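Local coordinates for malonyl CoA-acyl carrier protein transacylase (Burkholderia pseudomallei 1710b, PDB 3EZO) that probably transfers the malonyl group from malonyl-CoA to the thiol of holo-acyl carrier protein, releasing free CoA, at residues A[123-126]-A[127-131]; A[143-146]-A[147-150]; A[214-217]-A[218-221]; A[234-237]-A[238-241]; A[243-246]-A[247-250]. One frame throughout, in Å; residues are numbered along the deposited sequence.

Contacts 1 and 4 both reach the predicted catalytic pair: the side chain of R123 lies about 3 Å from that of S98 and about 4 Å from that of H207, and the side chain of N237 lies about 4 Å from that of S98. Contact 3 packs against contact 1, their centres about 10 Å apart, and K217 NZ reaches A126 O at 2.6 Å, a probable hydrogen bond. Contact 4 runs on toward contact 5, with centres about 11 Å apart and N236 ND2 4.2 Å from V243 CG2. Contact 2 stands apart beside the antiparallel sheet, its centre about 28 Å from that of contact 1.

Contact 1 of 5, residues A[123-126]-A[127-131]; sequences RAQA and MQTAV
The sulfur of M127 sits over one face of the R123 guanidinium, 3.6 Å separating M127 SD from R123 CZ. It stands 3.5 Å above the guanidinium plane and over its centre, so the thioether packs on the flat cation rather than on an N-H edge. R123 runs extended from CG to NE, with CG opposite its own backbone N (chi1 175°), while M127 folds only at its last torsion. This is the close-packed, buried side of the last turns of helix 113-128, where M127 N also bonds to R123 O at 2.9 Å. With one face taken by sulfur, the N-H groups of R123 remain available to Q69, Q256 and S98.

The other side, around Q125 and T129, is exposed and looser. T129 OG1 donates to Q125 O at 2.8 Å, tilted 32° from the carbonyl plane. The same carbonyl takes a weak bond from T129 N, as the chain leaves helical geometry at T129. The amide end of Q125 comes back toward the threonine, with Q125 NE2 3.2 Å from T129 OG1, but the angle is too poor for a hydrogen bond. A126 O accepts from K217 NZ of helix 212-223, linking the two helices.

The chemistry differs across the turn: the T129 hydroxyl supplements the weakened backbone bonds at the helix end, whereas the thioether, packed on one face, limits how the guanidinium can tilt while one of its N-H groups bonds to S98, the predicted active-site serine.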
loop_
_atom_site.group_PDB
_atom_site.type_symbol
_atom_site.label_atom_id
_atom_site.label_comp_id
_atom_site.label_asym_id
_atom_site.label_seq_id
_atom_site.Cartn_x
_atom_site.Cartn_y
_atom_site.Cartn_z
ATOM N N ARG A 123 -4.509 -9.842 -7.805
ATOM C CA ARG A 123 -4.824 -9.482 -6.432
ATOM C C ARG A 123 -6.039 -8.549 -6.390
ATOM O O ARG A 123 -6.951 -8.727 -5.574
ATOM C CB ARG A 123 -3.642 -8.769 -5.789
ATOM C CG ARG A 123 -3.919 -8.235 -4.383
ATOM C CD ARG A 123 -2.612 -7.638 -3.805
ATOM N NE ARG A 123 -2.682 -7.213 -2.382
ATOM C CZ ARG A 123 -3.023 -6.007 -1.957
ATOM N NH1 ARG A 123 -3.432 -5.040 -2.805
ATOM N NH2 ARG A 123 -2.990 -5.751 -0.661
ATOM N N ALA A 124 -6.033 -7.530 -7.244
ATOM C CA ALA A 124 -7.168 -6.591 -7.316
ATOM C C ALA A 124 -8.466 -7.325 -7.614
ATOM O O ALA A 124 -9.476 -7.099 -6.932
ATOM C CB ALA A 124 -6.913 -5.474 -8.339
ATOM N N GLN A 125 -8.445 -8.216 -8.594
ATOM C CA GLN A 125 -9.634 -9.003 -8.984
ATOM C C GLN A 125 -10.145 -9.865 -7.801
ATOM O O GLN A 125 -11.352 -9.853 -7.490
ATOM C CB GLN A 125 -9.307 -9.855 -10.236
ATOM C CG GLN A 125 -10.049 -11.234 -10.390
ATOM C CD GLN A 125 -11.548 -11.099 -10.634
ATOM O OE1 GLN A 125 -12.010 -10.203 -11.383
ATOM N NE2 GLN A 125 -12.325 -11.999 -10.014
ATOM N N ALA A 126 -9.208 -10.577 -7.148
ATOM C CA ALA A 126 -9.487 -11.388 -5.988
ATOM C C ALA A 126 -10.135 -10.619 -4.845
ATOM O O ALA A 126 -11.108 -11.062 -4.279
ATOM C CB ALA A 126 -8.171 -12.072 -5.486
ATOM N N MET A 127 -9.534 -9.504 -4.462
ATOM C CA MET A 127 -10.021 -8.701 -3.357
ATOM C C MET A 127 -11.408 -8.063 -3.651
ATOM O O MET A 127 -12.263 -7.923 -2.751
ATOM C CB MET A 127 -9.011 -7.616 -3.013
ATOM C CG MET A 127 -7.627 -8.155 -2.513
ATOM S SD MET A 127 -6.519 -6.751 -2.140
ATOM C CE MET A 127 -7.179 -6.200 -0.593
ATOM N N GLN A 128 -11.638 -7.705 -4.914
ATOM C CA GLN A 128 -12.894 -7.056 -5.283
ATOM C C GLN A 128 -14.064 -8.060 -5.339
ATOM O O GLN A 128 -15.199 -7.672 -5.202
ATOM C CB GLN A 128 -12.715 -6.293 -6.606
ATOM C CG GLN A 128 -13.912 -5.458 -7.034
ATOM C CD GLN A 128 -14.244 -4.360 -6.032
ATOM O OE1 GLN A 128 -15.425 -4.203 -5.678
ATOM N NE2 GLN A 128 -13.210 -3.634 -5.521
ATOM N N THR A 129 -13.790 -9.344 -5.579
ATOM C CA THR A 129 -14.837 -10.327 -5.706
ATOM C C THR A 129 -14.905 -11.395 -4.583
ATOM O O THR A 129 -15.596 -12.418 -4.738
ATOM C CB THR A 129 -14.668 -11.003 -7.041
ATOM O OG1 THR A 129 -13.413 -11.674 -7.068
ATOM C CG2 THR A 129 -14.726 -9.942 -8.178
ATOM N N ALA A 130 -14.195 -11.179 -3.475
ATOM C CA ALA A 130 -14.166 -12.158 -2.380
ATOM C C ALA A 130 -15.559 -12.315 -1.752
ATOM O O ALA A 130 -15.983 -13.434 -1.459
ATOM C CB ALA A 130 -13.153 -11.782 -1.328
ATOM N N VAL A 131 -16.272 -11.204 -1.582
ATOM C CA VAL A 131 -17.596 -11.237 -0.979
ATOM C C VAL A 131 -18.620 -10.629 -1.929
ATOM O O VAL A 131 -18.273 -9.804 -2.801
ATOM C CB VAL A 131 -17.650 -10.536 0.402
ATOM C CG1 VAL A 131 -16.579 -11.114 1.335
ATOM C CG2 VAL A 131 -17.461 -9.086 0.283
#

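Contact 2 of 5, residues A[143-146]-A[147-150]; sequences GLDD and DTVR
D146 CB approaches the flat guanidinium of R150 obliquely, 3.5 Å from R150 NH1. At the edge of that group, in its plane, lies water 1, with R150 NH2 2.7 Å from the water oxygen. Water 1 also donates to D146 OD2 and so joins two side chains whose charged atoms do not meet. One turn back on the exposed side, R150 NH1 forms a salt bridge with D147 OD1 at 2.9 Å, although its hydrogen bond is bent and weak.

In the second flat group, the carboxylate of D145, OD1 takes both T148 donors. T148 N lies 2.8 Å from D145 OD1 and meets it nearly end-on to the carbon-oxygen bond. T148 OG1 donates to D145 OD1 at 2.6 Å, from 35° above the carboxylate plane. D145 can turn its carboxylate back over the first helical turn because CG lies between the backbone N and carbonyl carbon (chi1 65°). This makes D145 the N-cap of helix 146-156, and V149 N closes the first turn on D145 O.

Inward of the cap, L144 CB touches V149 CG2 at 3.8 Å, and V149 continues onto V173 and I175 of the antiparallel sheet. A carboxylate that accepts two donors at this helix start satisfies the T148 amide, which has no helical i-4 carbonyl to pair with, and its negative charge probably interacts favourably with the helix dipole.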
loop_
_atom_site.group_PDB
_atom_site.type_symbol
_atom_site.label_atom_id
_atom_site.label_comp_id
_atom_site.label_asym_id
_atom_site.label_seq_id
_atom_site.Cartn_x
_atom_site.Cartn_y
_atom_site.Cartn_z
ATOM N N GLY A 143 -9.024 10.594 15.360
ATOM C CA GLY A 143 -9.060 11.094 16.708
ATOM C C GLY A 143 -9.022 10.047 17.830
ATOM O O GLY A 143 -8.882 10.431 18.963
ATOM N N LEU A 144 -9.170 8.744 17.544
ATOM C CA LEU A 144 -9.142 7.714 18.610
ATOM C C LEU A 144 -7.895 6.828 18.491
ATOM O O LEU A 144 -7.506 6.475 17.383
ATOM C CB LEU A 144 -10.417 6.847 18.577
ATOM C CG LEU A 144 -11.764 7.570 18.642
ATOM C CD1 LEU A 144 -12.965 6.580 18.511
ATOM C CD2 LEU A 144 -11.775 8.371 19.976
ATOM N N ASP A 145 -7.300 6.447 19.624
ATOM C CA ASP A 145 -6.096 5.620 19.634
ATOM C C ASP A 145 -6.461 4.190 19.209
ATOM O O ASP A 145 -7.633 3.866 19.107
ATOM C CB ASP A 145 -5.392 5.673 21.000
ATOM C CG ASP A 145 -6.231 5.048 22.156
ATOM O OD1 ASP A 145 -7.167 4.251 21.935
ATOM O OD2 ASP A 145 -5.944 5.387 23.314
ATOM N N ASP A 146 -5.477 3.354 18.914
ATOM C CA ASP A 146 -5.771 2.062 18.341
ATOM C C ASP A 146 -6.659 1.188 19.231
ATOM O O ASP A 146 -7.547 0.517 18.724
ATOM C CB ASP A 146 -4.498 1.308 18.027
ATOM C CG ASP A 146 -3.630 2.025 17.014
ATOM O OD1 ASP A 146 -4.124 2.963 16.327
ATOM O OD2 ASP A 146 -2.438 1.652 16.922
ATOM N N ASP A 147 -6.413 1.175 20.537
ATOM C CA ASP A 147 -7.147 0.250 21.395
ATOM C C ASP A 147 -8.607 0.703 21.500
ATOM O O ASP A 147 -9.498 -0.130 21.640
ATOM C CB ASP A 147 -6.485 0.093 22.789
ATOM C CG ASP A 147 -5.296 -0.897 22.786
ATOM O OD1 ASP A 147 -5.119 -1.696 21.839
ATOM O OD2 ASP A 147 -4.528 -0.893 23.766
ATOM N N THR A 148 -8.848 2.022 21.430
ATOM C CA THR A 148 -10.218 2.552 21.456
ATOM C C THR A 148 -10.945 2.161 20.174
ATOM O O THR A 148 -12.071 1.753 20.207
ATOM C CB THR A 148 -10.231 4.064 21.698
ATOM O OG1 THR A 148 -9.552 4.303 22.922
ATOM C CG2 THR A 148 -11.651 4.613 21.846
ATOM N N VAL A 149 -10.277 2.235 19.041
ATOM C CA VAL A 149 -10.908 1.831 17.818
ATOM C C VAL A 149 -11.217 0.348 17.904
ATOM O O VAL A 149 -12.292 -0.073 17.527
ATOM C CB VAL A 149 -10.097 2.207 16.555
ATOM C CG1 VAL A 149 -10.887 1.787 15.245
ATOM C CG2 VAL A 149 -9.834 3.686 16.537
ATOM N N ARG A 150 -10.316 -0.448 18.447
ATOM C CA ARG A 150 -10.604 -1.885 18.591
ATOM C C ARG A 150 -11.843 -2.130 19.448
ATOM O O ARG A 150 -12.712 -2.980 19.087
ATOM C CB ARG A 150 -9.398 -2.666 19.116
ATOM C CG ARG A 150 -8.227 -2.711 18.127
ATOM C CD ARG A 150 -7.042 -3.415 18.765
ATOM N NE ARG A 150 -5.868 -3.529 17.890
ATOM C CZ ARG A 150 -4.704 -2.879 18.050
ATOM N NH1 ARG A 150 -4.495 -2.030 19.073
ATOM N NH2 ARG A 150 -3.719 -3.098 17.169
HETATM O O HOH W 1 -1.605 -1.449 17.446
#

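Contact 3 of 5, residues A[214-217]-A[218-221]; sequences ASDK and LREY
Helix 212-223 packs beside helix 113-128, and residues 214-221 form two of its turns, with an i to i+3 salt bridge on the outer side. There R219 NH1 donates to D216 OD1 at 3.0 Å. The N-H...O angle is 156°, and the bond uses the anti side of the carboxylate oxygen, close to the guanidinium plane. The two side chains lie alongside each other, pointing the same way, with their flat groups turned 37° apart. R219 leaves with CG opposite its backbone N (chi1 -172°) and then bends at chi3, which carries the guanidinium back beside the aspartate.

Two waters also lie at the guanidinium edge, in its plane. Water 2 links R219 NH2 to D216 OD1, whereas water 3 links R219 NH1 to the backbone oxygen D216 O. The other oxygen of D216 forms a salt bridge with K212, so the carboxylate is shared between two cations. Further along, water 4 donates to both K217 O and E220 OE1.

Along the backbone, L218 N bonds to A214 O at 2.9 Å. On the inward side the side chain of L218 touches R123, and Y221 stacks with F122. With K212, R219 and water 2 all directed at it, the D216 carboxylate probably has its negative charge well compensated and is likely to stay ionised.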
loop_
_atom_site.group_PDB
_atom_site.type_symbol
_atom_site.label_atom_id
_atom_site.label_comp_id
_atom_site.label_asym_id
_atom_site.label_seq_id
_atom_site.Cartn_x
_atom_site.Cartn_y
_atom_site.Cartn_z
ATOM N N ALA A 214 -10.210 -14.081 -0.887
ATOM C CA ALA A 214 -9.176 -13.450 -1.678
ATOM C C ALA A 214 -7.816 -14.056 -1.321
ATOM O O ALA A 214 -7.012 -14.340 -2.220
ATOM C CB ALA A 214 -9.190 -11.918 -1.459
ATOM N N SER A 215 -7.568 -14.246 -0.023
ATOM C CA SER A 215 -6.341 -14.903 0.431
ATOM C C SER A 215 -6.190 -16.281 -0.193
ATOM O O SER A 215 -5.096 -16.669 -0.605
ATOM C CB SER A 215 -6.293 -15.029 1.976
ATOM O OG SER A 215 -6.145 -13.750 2.545
ATOM N N ASP A 216 -7.295 -17.018 -0.278
ATOM C CA ASP A 216 -7.233 -18.359 -0.831
ATOM C C ASP A 216 -6.854 -18.355 -2.312
ATOM O O ASP A 216 -6.068 -19.180 -2.742
ATOM C CB ASP A 216 -8.569 -19.086 -0.630
ATOM C CG ASP A 216 -8.843 -19.375 0.842
ATOM O OD1 ASP A 216 -7.852 -19.578 1.578
ATOM O OD2 ASP A 216 -10.020 -19.365 1.255
ATOM N N LYS A 217 -7.411 -17.425 -3.077
ATOM C CA LYS A 217 -7.065 -17.287 -4.497
ATOM C C LYS A 217 -5.600 -16.846 -4.661
ATOM O O LYS A 217 -4.887 -17.343 -5.528
ATOM C CB LYS A 217 -8.004 -16.273 -5.162
ATOM C CG LYS A 217 -9.446 -16.749 -5.325
ATOM C CD LYS A 217 -10.343 -15.565 -5.852
ATOM C CE LYS A 217 -10.528 -14.449 -4.735
ATOM N NZ LYS A 217 -11.773 -13.555 -4.700
ATOM N N LEU A 218 -5.164 -15.929 -3.803
ATOM C CA LEU A 218 -3.785 -15.453 -3.835
ATOM C C LEU A 218 -2.796 -16.567 -3.574
ATOM O O LEU A 218 -1.751 -16.612 -4.235
ATOM C CB LEU A 218 -3.513 -14.281 -2.858
ATOM C CG LEU A 218 -3.794 -12.894 -3.425
ATOM C CD1 LEU A 218 -3.922 -11.795 -2.288
ATOM C CD2 LEU A 218 -2.716 -12.508 -4.489
ATOM N N ARG A 219 -3.132 -17.468 -2.650
ATOM C CA ARG A 219 -2.264 -18.603 -2.339
ATOM C C ARG A 219 -2.073 -19.495 -3.558
ATOM O O ARG A 219 -0.949 -19.900 -3.874
ATOM C CB ARG A 219 -2.795 -19.417 -1.148
ATOM C CG ARG A 219 -1.815 -20.451 -0.713
ATOM C CD ARG A 219 -2.387 -21.401 0.351
ATOM N NE ARG A 219 -2.703 -20.698 1.614
ATOM C CZ ARG A 219 -3.913 -20.347 2.047
ATOM N NH1 ARG A 219 -5.012 -20.528 1.322
ATOM N NH2 ARG A 219 -4.024 -19.758 3.218
ATOM N N GLU A 220 -3.171 -19.792 -4.252
ATOM C CA GLU A 220 -3.094 -20.578 -5.481
ATOM C C GLU A 220 -2.268 -19.861 -6.536
ATOM O O GLU A 220 -1.388 -20.455 -7.168
ATOM C CB GLU A 220 -4.490 -20.844 -6.059
ATOM C CG GLU A 220 -5.333 -21.698 -5.183
ATOM C CD GLU A 220 -6.784 -21.836 -5.683
ATOM O OE1 GLU A 220 -7.227 -21.063 -6.591
ATOM O OE2 GLU A 220 -7.468 -22.745 -5.127
ATOM N N TYR A 221 -2.528 -18.572 -6.717
ATOM C CA TYR A 221 -1.767 -17.787 -7.716
ATOM C C TYR A 221 -0.274 -17.718 -7.374
ATOM O O TYR A 221 0.577 -17.974 -8.210
ATOM C CB TYR A 221 -2.351 -16.368 -7.875
ATOM C CG TYR A 221 -1.741 -15.608 -9.038
ATOM C CD1 TYR A 221 -2.428 -15.454 -10.250
ATOM C CD2 TYR A 221 -0.479 -15.043 -8.928
ATOM C CE1 TYR A 221 -1.818 -14.757 -11.338
ATOM C CE2 TYR A 221 0.113 -14.345 -9.981
ATOM C CZ TYR A 221 -0.558 -14.204 -11.174
ATOM O OH TYR A 221 0.079 -13.490 -12.186
HETATM O O HOH W 2 -6.823 -18.765 3.988
HETATM O O HOH W 3 -5.714 -21.620 -1.366
HETATM O O HOH W 4 -6.483 -18.572 -7.787
#

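Contact 4 of 5, residues A[234-237]-A[238-241]; sequences VVNN and IDVA
The side-chain oxygen of N236 accepts two backbone amides from the turn that follows it. D239 N lies 3.0 Å from N236 OD1, and A241 N lies 3.2 Å from the same oxygen. The donors come from opposite faces of the amide plane, 38° and 58° out of it. N236 can do this because its CG stands between the backbone N and carbonyl carbon (chi1 62°), which swings the amide over residues 238-241. Its nitrogen, N236 ND2, uses water 5 to reach D239 OD2, an oxygen that also forms a salt bridge with R255.

The backbone closes the same loop: N236 N donates to A241 O at 2.9 Å, and V240 N makes a weak bond to N236 O. V240 takes left-handed backbone angles where the chain reverses. Beside it, V235 CG2 meets V240 CG1 at 3.9 Å.

The N237 amide has partners outside the loop: OD1 accepts from Q256 NE2 and S98 N, and ND2 donates to G96 O. The arrangement is a loop between strand 233-234 and helix 246-256, closed by the N236 side chain beside the predicted nucleophile elbow; its i+3 side-chain bond and weak i+4 backbone bond resemble an Asx motif.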
loop_
_atom_site.group_PDB
_atom_site.type_symbol
_atom_site.label_atom_id
_atom_site.label_comp_id
_atom_site.label_asym_id
_atom_site.label_seq_id
_atom_site.Cartn_x
_atom_site.Cartn_y
_atom_site.Cartn_z
ATOM N N VAL A 234 12.875 -6.384 3.807
ATOM C CA VAL A 234 11.499 -5.919 3.687
ATOM C C VAL A 234 10.762 -6.223 5.007
ATOM O O VAL A 234 10.737 -7.349 5.471
ATOM C CB VAL A 234 10.781 -6.632 2.516
ATOM C CG1 VAL A 234 9.410 -6.135 2.332
ATOM C CG2 VAL A 234 11.641 -6.579 1.171
ATOM N N VAL A 235 10.148 -5.218 5.607
ATOM C CA VAL A 235 9.288 -5.432 6.765
ATOM C C VAL A 235 7.817 -5.522 6.309
ATOM O O VAL A 235 7.317 -4.656 5.597
ATOM C CB VAL A 235 9.591 -4.390 7.904
ATOM C CG1 VAL A 235 9.439 -2.926 7.488
ATOM C CG2 VAL A 235 8.762 -4.721 9.142
ATOM N N ASN A 236 7.144 -6.618 6.647
ATOM C CA ASN A 236 5.790 -6.860 6.119
ATOM C C ASN A 236 4.681 -6.243 6.951
ATOM O O ASN A 236 4.823 -5.990 8.160
ATOM C CB ASN A 236 5.546 -8.353 5.761
ATOM C CG ASN A 236 5.639 -9.311 6.950
ATOM O OD1 ASN A 236 5.240 -8.995 8.053
ATOM N ND2 ASN A 236 6.152 -10.498 6.696
ATOM N N ASN A 237 3.567 -5.968 6.288
ATOM C CA ASN A 237 2.431 -5.308 6.902
ATOM C C ASN A 237 1.761 -6.190 7.948
ATOM O O ASN A 237 1.287 -5.713 8.953
ATOM C CB ASN A 237 1.370 -5.002 5.857
ATOM C CG ASN A 237 1.746 -3.898 4.887
ATOM O OD1 ASN A 237 1.078 -3.735 3.867
ATOM N ND2 ASN A 237 2.745 -3.110 5.207
ATOM N N ILE A 238 1.660 -7.466 7.657
ATOM C CA ILE A 238 0.834 -8.402 8.460
ATOM C C ILE A 238 1.506 -8.744 9.796
ATOM O O ILE A 238 0.861 -8.692 10.846
ATOM C CB ILE A 238 0.454 -9.654 7.654
ATOM C CG1 ILE A 238 -0.679 -10.449 8.361
ATOM C CG2 ILE A 238 1.679 -10.550 7.362
ATOM C CD1 ILE A 238 -2.070 -9.869 8.229
ATOM N N ASP A 239 2.805 -9.014 9.774
ATOM C CA ASP A 239 3.491 -9.481 10.939
ATOM C C ASP A 239 4.538 -8.491 11.476
ATOM O O ASP A 239 5.088 -8.700 12.543
ATOM C CB ASP A 239 4.172 -10.799 10.629
ATOM C CG ASP A 239 3.202 -11.927 10.321
ATOM O OD1 ASP A 239 2.004 -11.867 10.683
ATOM O OD2 ASP A 239 3.664 -12.913 9.703
ATOM N N VAL A 240 4.786 -7.389 10.769
ATOM C CA VAL A 240 5.910 -6.528 11.085
ATOM C C VAL A 240 7.214 -7.348 11.202
ATOM O O VAL A 240 8.036 -7.112 12.084
ATOM C CB VAL A 240 5.634 -5.690 12.347
ATOM C CG1 VAL A 240 6.520 -4.493 12.383
ATOM C CG2 VAL A 240 4.114 -5.276 12.423
ATOM N N ALA A 241 7.401 -8.290 10.277
ATOM C CA ALA A 241 8.539 -9.190 10.280
ATOM C C ALA A 241 9.339 -8.976 9.018
ATOM O O ALA A 241 8.790 -8.662 7.951
ATOM C CB ALA A 241 8.064 -10.662 10.330
HETATM O O HOH W 5 6.022 -12.993 8.349
#

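Contact 5 of 5, residues A[243-246]-A[247-250]; sequences VSDP and AAIK
D245 and A247 share water 6, which donates to D245 OD1 at 2.6 Å, the shortest polar bond here, and accepts from A247 N at 3.0 Å, bridging the carboxylate to the first amide following the proline. The second oxygen makes the capping bond: A248 N lies 3.3 Å from D245 OD2, approaching from 52° above the carboxylate plane, a long and bent bond. D245 CG is opposite the backbone N (chi1 -180°), a setting that carries the carboxylate over the amides of A247 and A248. D245 OD2 also touches the methyl carbon A247 CB at 3.4 Å.

The backbone bonds are straighter. I249 N donates to D245 O at 3.0 Å, and K250 N donates to P246 O at the same length with an angle of 178°. P246, which has no N-H to offer, fills the first helical position, and the aliphatic chain of K250 passes its carbonyl before the amine reaches L222 and V225.

Next to the cap, V243 and I249 run antiparallel alongside each other, with V243 CG2 3.7 Å from I249 CG1. V243 CB also faces A248 CB at 4.1 Å. Farther inward, I249 meets V227 and P230, which joins the start of the helix to the loop that follows helix 212-223. The arrangement is an aspartate N-cap with proline at N1, opening helix 246-256 at the surface; the apolar contact from V243 to I249 resembles a hydrophobic staple but starts one residue further out.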
loop_
_atom_site.group_PDB
_atom_site.type_symbol
_atom_site.label_atom_id
_atom_site.label_comp_id
_atom_site.label_asym_id
_atom_site.label_seq_id
_atom_site.Cartn_x
_atom_site.Cartn_y
_atom_site.Cartn_z
ATOM N N VAL A 243 11.434 -11.312 6.722
ATOM C CA VAL A 243 11.612 -12.705 6.406
ATOM C C VAL A 243 12.388 -12.785 5.095
ATOM O O VAL A 243 12.215 -11.895 4.231
ATOM C CB VAL A 243 10.235 -13.438 6.314
ATOM C CG1 VAL A 243 9.506 -13.409 7.680
ATOM C CG2 VAL A 243 9.342 -12.867 5.242
ATOM N N SER A 244 13.219 -13.831 4.945
ATOM C CA SER A 244 13.978 -14.080 3.739
ATOM C C SER A 244 13.491 -15.247 2.928
ATOM O O SER A 244 13.756 -15.301 1.721
ATOM C CB SER A 244 15.456 -14.329 4.085
ATOM O OG SER A 244 15.594 -15.404 5.030
ATOM N N ASP A 245 12.835 -16.211 3.580
ATOM C CA ASP A 245 12.299 -17.384 2.915
ATOM C C ASP A 245 11.161 -17.042 1.927
ATOM O O ASP A 245 10.153 -16.470 2.315
ATOM C CB ASP A 245 11.763 -18.350 3.970
ATOM C CG ASP A 245 11.198 -19.598 3.392
ATOM O OD1 ASP A 245 11.868 -20.245 2.579
ATOM O OD2 ASP A 245 10.073 -19.970 3.750
ATOM N N PRO A 246 11.309 -17.437 0.643
ATOM C CA PRO A 246 10.273 -17.194 -0.367
ATOM C C PRO A 246 8.870 -17.651 0.046
ATOM O O PRO A 246 7.919 -16.917 -0.136
ATOM C CB PRO A 246 10.789 -17.970 -1.561
ATOM C CG PRO A 246 12.279 -17.787 -1.477
ATOM C CD PRO A 246 12.548 -17.935 0.032
ATOM N N ALA A 247 8.747 -18.850 0.617
ATOM C CA ALA A 247 7.448 -19.363 1.088
ATOM C C ALA A 247 6.786 -18.445 2.152
ATOM O O ALA A 247 5.543 -18.222 2.149
ATOM C CB ALA A 247 7.616 -20.815 1.601
ATOM N N ALA A 248 7.617 -17.930 3.058
ATOM C CA ALA A 248 7.165 -17.024 4.117
ATOM C C ALA A 248 6.707 -15.681 3.559
ATOM O O ALA A 248 5.738 -15.114 4.025
ATOM C CB ALA A 248 8.299 -16.797 5.115
ATOM N N ILE A 249 7.424 -15.195 2.542
ATOM C CA ILE A 249 7.046 -13.938 1.857
ATOM C C ILE A 249 5.690 -14.082 1.191
ATOM O O ILE A 249 4.811 -13.249 1.378
ATOM C CB ILE A 249 8.109 -13.558 0.827
ATOM C CG1 ILE A 249 9.413 -13.205 1.550
ATOM C CG2 ILE A 249 7.595 -12.445 -0.124
ATOM C CD1 ILE A 249 10.581 -13.012 0.580
ATOM N N LYS A 250 5.526 -15.160 0.436
ATOM C CA LYS A 250 4.255 -15.508 -0.151
ATOM C C LYS A 250 3.145 -15.582 0.892
ATOM O O LYS A 250 2.072 -14.996 0.686
ATOM C CB LYS A 250 4.324 -16.851 -0.877
ATOM C CG LYS A 250 5.250 -16.902 -2.077
ATOM C CD LYS A 250 5.068 -18.208 -2.884
ATOM C CE LYS A 250 6.033 -18.254 -4.065
ATOM N NZ LYS A 250 5.897 -19.480 -4.846
HETATM O O HOH W 6 10.678 -21.099 0.456
#